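Local coordinates for alkyltransferase-like protein 1 (Schizosaccharomyces pombe, PDB 4HDV), which recognises DNA carrying O6-alkylguanine lesions, flips the damaged base into a hydrophobic pocket and so presents the lesion to nucleotide excision repair, at residues Tyr11-Glu16 / Gly26-Tyr31. Residues are numbered along the deposited sequence; the frame is centred on the assembly and turned at random.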
ATOM      1  N   TYR A  11       1.230  -6.201   8.928  1.00 44.62           N
ATOM      2  CA  TYR A  11      -0.175  -6.531   8.719  1.00 41.96           C
ATOM      3  C   TYR A  11      -1.058  -5.826   9.745  1.00 47.00           C
ATOM      4  O   TYR A  11      -2.137  -5.335   9.413  1.00 55.88           O
ATOM      5  CB  TYR A  11      -0.388  -8.046   8.779  1.00 44.72           C
ATOM      6  CG  TYR A  11       0.305  -8.806   7.668  1.00 41.12           C
ATOM      7  CD1 TYR A  11       0.649 -10.143   7.822  1.00 45.42           C
ATOM      8  CD2 TYR A  11       0.613  -8.187   6.464  1.00 32.31           C
ATOM      9  CE1 TYR A  11       1.282 -10.841   6.810  1.00 39.54           C
ATOM     10  CE2 TYR A  11       1.246  -8.877   5.445  1.00 40.10           C
ATOM     11  CZ  TYR A  11       1.578 -10.204   5.625  1.00 45.02           C
ATOM     12  OH  TYR A  11       2.207 -10.899   4.618  1.00 51.73           O
ATOM     13  N   ASP A  12      -0.594  -5.781  10.990  1.00 40.91           N
ATOM     14  CA  ASP A  12      -1.297  -5.051  12.038  1.00 41.82           C
ATOM     15  C   ASP A  12      -1.474  -3.592  11.635  1.00 50.20           C
ATOM     16  O   ASP A  12      -2.577  -3.050  11.693  1.00 50.12           O
ATOM     17  CB  ASP A  12      -0.535  -5.132  13.365  1.00 54.27           C
ATOM     18  CG  ASP A  12      -0.800  -6.423  14.116  1.00 63.12           C
ATOM     19  OD1 ASP A  12       0.122  -6.911  14.805  1.00 59.63           O
ATOM     20  OD2 ASP A  12      -1.931  -6.945  14.026  1.00 60.32           O
ATOM     21  N   ALA A  13      -0.377  -2.967  11.218  1.00 50.13           N
ATOM     22  CA  ALA A  13      -0.383  -1.559  10.834  1.00 41.51           C
ATOM     23  C   ALA A  13      -1.294  -1.285   9.639  1.00 47.58           C
ATOM     24  O   ALA A  13      -2.061  -0.323   9.644  1.00 52.14           O
ATOM     25  CB  ALA A  13       1.033  -1.086  10.543  1.00 37.53           C
ATOM     26  N   VAL A  14      -1.199  -2.127   8.616  1.00 43.75           N
ATOM     27  CA  VAL A  14      -2.001  -1.955   7.408  1.00 42.99           C
ATOM     28  C   VAL A  14      -3.495  -2.054   7.704  1.00 46.26           C
ATOM     29  O   VAL A  14      -4.299  -1.318   7.128  1.00 60.36           O
ATOM     30  CB  VAL A  14      -1.622  -2.980   6.321  1.00 46.23           C
ATOM     31  CG1 VAL A  14      -2.559  -2.861   5.127  1.00 35.77           C
ATOM     32  CG2 VAL A  14      -0.176  -2.787   5.891  1.00 50.84           C
ATOM     33  N   CYS A  15      -3.862  -2.960   8.603  1.00 50.20           N
ATOM     34  CA  CYS A  15      -5.259  -3.129   8.991  1.00 48.59           C
ATOM     35  C   CYS A  15      -5.805  -1.891   9.698  1.00 50.84           C
ATOM     36  O   CYS A  15      -7.018  -1.727   9.825  1.00 55.52           O
ATOM     37  CB  CYS A  15      -5.430  -4.358   9.887  1.00 43.86           C
ATOM     38  SG  CYS A  15      -5.266  -5.940   9.032  1.00 60.70           S
ATOM     39  N   GLU A  16      -4.906  -1.026  10.158  1.00 52.44           N
ATOM     40  CA  GLU A  16      -5.304   0.197  10.849  1.00 53.69           C
ATOM     41  C   GLU A  16      -5.656   1.312   9.869  1.00 58.28           C
ATOM     42  O   GLU A  16      -6.433   2.210  10.194  1.00 51.79           O
ATOM     43  CB  GLU A  16      -4.203   0.666  11.804  1.00 56.91           C
ATOM     44  CG  GLU A  16      -3.889  -0.305  12.931  1.00 58.68           C
ATOM     45  CD  GLU A  16      -3.037   0.322  14.019  1.00 76.22           C
ATOM     46  OE1 GLU A  16      -1.933  -0.197  14.285  1.00 74.07           O
ATOM     47  OE2 GLU A  16      -3.472   1.334  14.609  1.00 82.71           O
ATOM     48  N   GLY A  26       7.150   3.127   2.927  1.00 34.85           N
ATOM     49  CA  GLY A  26       8.111   3.749   3.820  1.00 36.14           C
ATOM     50  C   GLY A  26       7.511   4.122   5.161  1.00 36.86           C
ATOM     51  O   GLY A  26       8.144   3.952   6.201  1.00 39.75           O
ATOM     52  N   GLU A  27       6.285   4.634   5.137  1.00 37.72           N
ATOM     53  CA  GLU A  27       5.592   5.005   6.365  1.00 38.05           C
ATOM     54  C   GLU A  27       5.347   3.799   7.262  1.00 40.39           C
ATOM     55  O   GLU A  27       5.710   3.808   8.437  1.00 46.90           O
ATOM     56  CB  GLU A  27       4.270   5.704   6.051  1.00 40.52           C
ATOM     57  CG  GLU A  27       4.348   7.213   6.146  1.00 61.21           C
ATOM     58  CD  GLU A  27       4.735   7.683   7.536  1.00 67.96           C
ATOM     59  OE1 GLU A  27       3.962   7.433   8.486  1.00 57.67           O
ATOM     60  OE2 GLU A  27       5.815   8.293   7.676  1.00 57.06           O
ATOM     61  N   ILE A  28       4.726   2.766   6.703  1.00 39.82           N
ATOM     62  CA  ILE A  28       4.465   1.536   7.442  1.00 39.94           C
ATOM     63  C   ILE A  28       5.761   0.954   7.996  1.00 33.46           C
ATOM     64  O   ILE A  28       5.789   0.418   9.103  1.00 34.47           O
ATOM     65  CB  ILE A  28       3.764   0.485   6.559  1.00 38.48           C
ATOM     66  CG1 ILE A  28       2.407   1.010   6.085  1.00 31.31           C
ATOM     67  CG2 ILE A  28       3.594  -0.823   7.316  1.00 32.86           C
ATOM     68  CD1 ILE A  28       1.427   1.275   7.206  1.00 38.25           C
ATOM     69  N   ALA A  29       6.834   1.069   7.222  1.00 32.47           N
ATOM     70  CA  ALA A  29       8.139   0.581   7.653  1.00 30.57           C
ATOM     71  C   ALA A  29       8.643   1.365   8.861  1.00 39.11           C
ATOM     72  O   ALA A  29       9.201   0.791   9.794  1.00 41.38           O
ATOM     73  CB  ALA A  29       9.139   0.656   6.511  1.00 31.90           C
ATOM     74  N   ARG A  30       8.442   2.679   8.832  1.00 40.17           N
ATOM     75  CA  ARG A  30       8.834   3.543   9.940  1.00 34.23           C
ATOM     76  C   ARG A  30       7.891   3.364  11.126  1.00 36.16           C
ATOM     77  O   ARG A  30       8.314   3.394  12.281  1.00 37.17           O
ATOM     78  CB  ARG A  30       8.846   5.008   9.497  1.00 30.47           C
ATOM     79  CG  ARG A  30       9.954   5.352   8.510  1.00 41.28           C
ATOM     80  CD  ARG A  30       9.958   6.835   8.160  1.00 32.77           C
ATOM     81  NE  ARG A  30       8.841   7.211   7.299  1.00 50.17           N
ATOM     82  CZ  ARG A  30       8.913   7.290   5.974  1.00 54.50           C
ATOM     83  NH1 ARG A  30      10.053   7.019   5.353  1.00 36.73           N
ATOM     84  NH2 ARG A  30       7.847   7.641   5.267  1.00 45.09           N
ATOM     85  N   TYR A  31       6.611   3.172  10.829  1.00 37.82           N
ATOM     86  CA  TYR A  31       5.586   3.001  11.852  1.00 40.13           C
ATOM     87  C   TYR A  31       5.864   1.789  12.737  1.00 44.12           C
ATOM     88  O   TYR A  31       5.576   1.808  13.934  1.00 49.77           O
ATOM     89  CB  TYR A  31       4.211   2.866  11.191  1.00 46.91           C
ATOM     90  CG  TYR A  31       3.052   2.729  12.156  1.00 50.30           C
ATOM     91  CD1 TYR A  31       2.291   3.833  12.517  1.00 63.06           C
ATOM     92  CD2 TYR A  31       2.710   1.495  12.692  1.00 51.94           C
ATOM     93  CE1 TYR A  31       1.226   3.713  13.393  1.00 53.85           C
ATOM     94  CE2 TYR A  31       1.649   1.364  13.568  1.00 61.76           C
ATOM     95  CZ  TYR A  31       0.910   2.476  13.914  1.00 67.35           C
ATOM     96  OH  TYR A  31      -0.147   2.348  14.785  1.00 70.24           O
TER
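Tyr31 holds its CG opposite the backbone N (chi1 -178°), which sends the ring out from helix 25-31 toward Ala13 and Glu16, while Ile28 sets CG2 opposite its own N and the CG1 branch beside it (chi1 -62°), and chi2 then places CD1, offering two methyls to Ala13. Ala13 is where these groups converge. Its CB lies 3.8 Å from Tyr31 CD2, approaching the ring obliquely, and is met by Ile28 CG2 and CD1, each 4.1 Å from Ala13 CB. Ala13 faces Ile28 with their CA atoms 6.7 Å apart, and the axes of the two segments pass at 9.9 Å. Val14 adds a looser contact, its CG2 standing 4.5 Å from Ile28 CG2.

One turn after Ala13, toward the solvent-exposed side, apolar packing gives way to a polar approach. Glu16, extended beyond CG, brings OE1 to 3.1 Å from Tyr31 OH. The two side chains cross at about a right angle, with the carboxylate and ring planes 81° apart. The apolar centre reaches further into the protein, where Val14 and Ile28 both touch helix 38-46, at Met45 and Val41 respectively.

Ile28 also lies near Tyr25, a residue inferred to be required for phosphate rotation during nucleotide flipping. The contact thus illustrates how an alanine, branched aliphatic residues and a tyrosine ring join helix 3-16 to helix 25-31, here within the helix-turn-helix-class DNA-binding domain of the MGMT family.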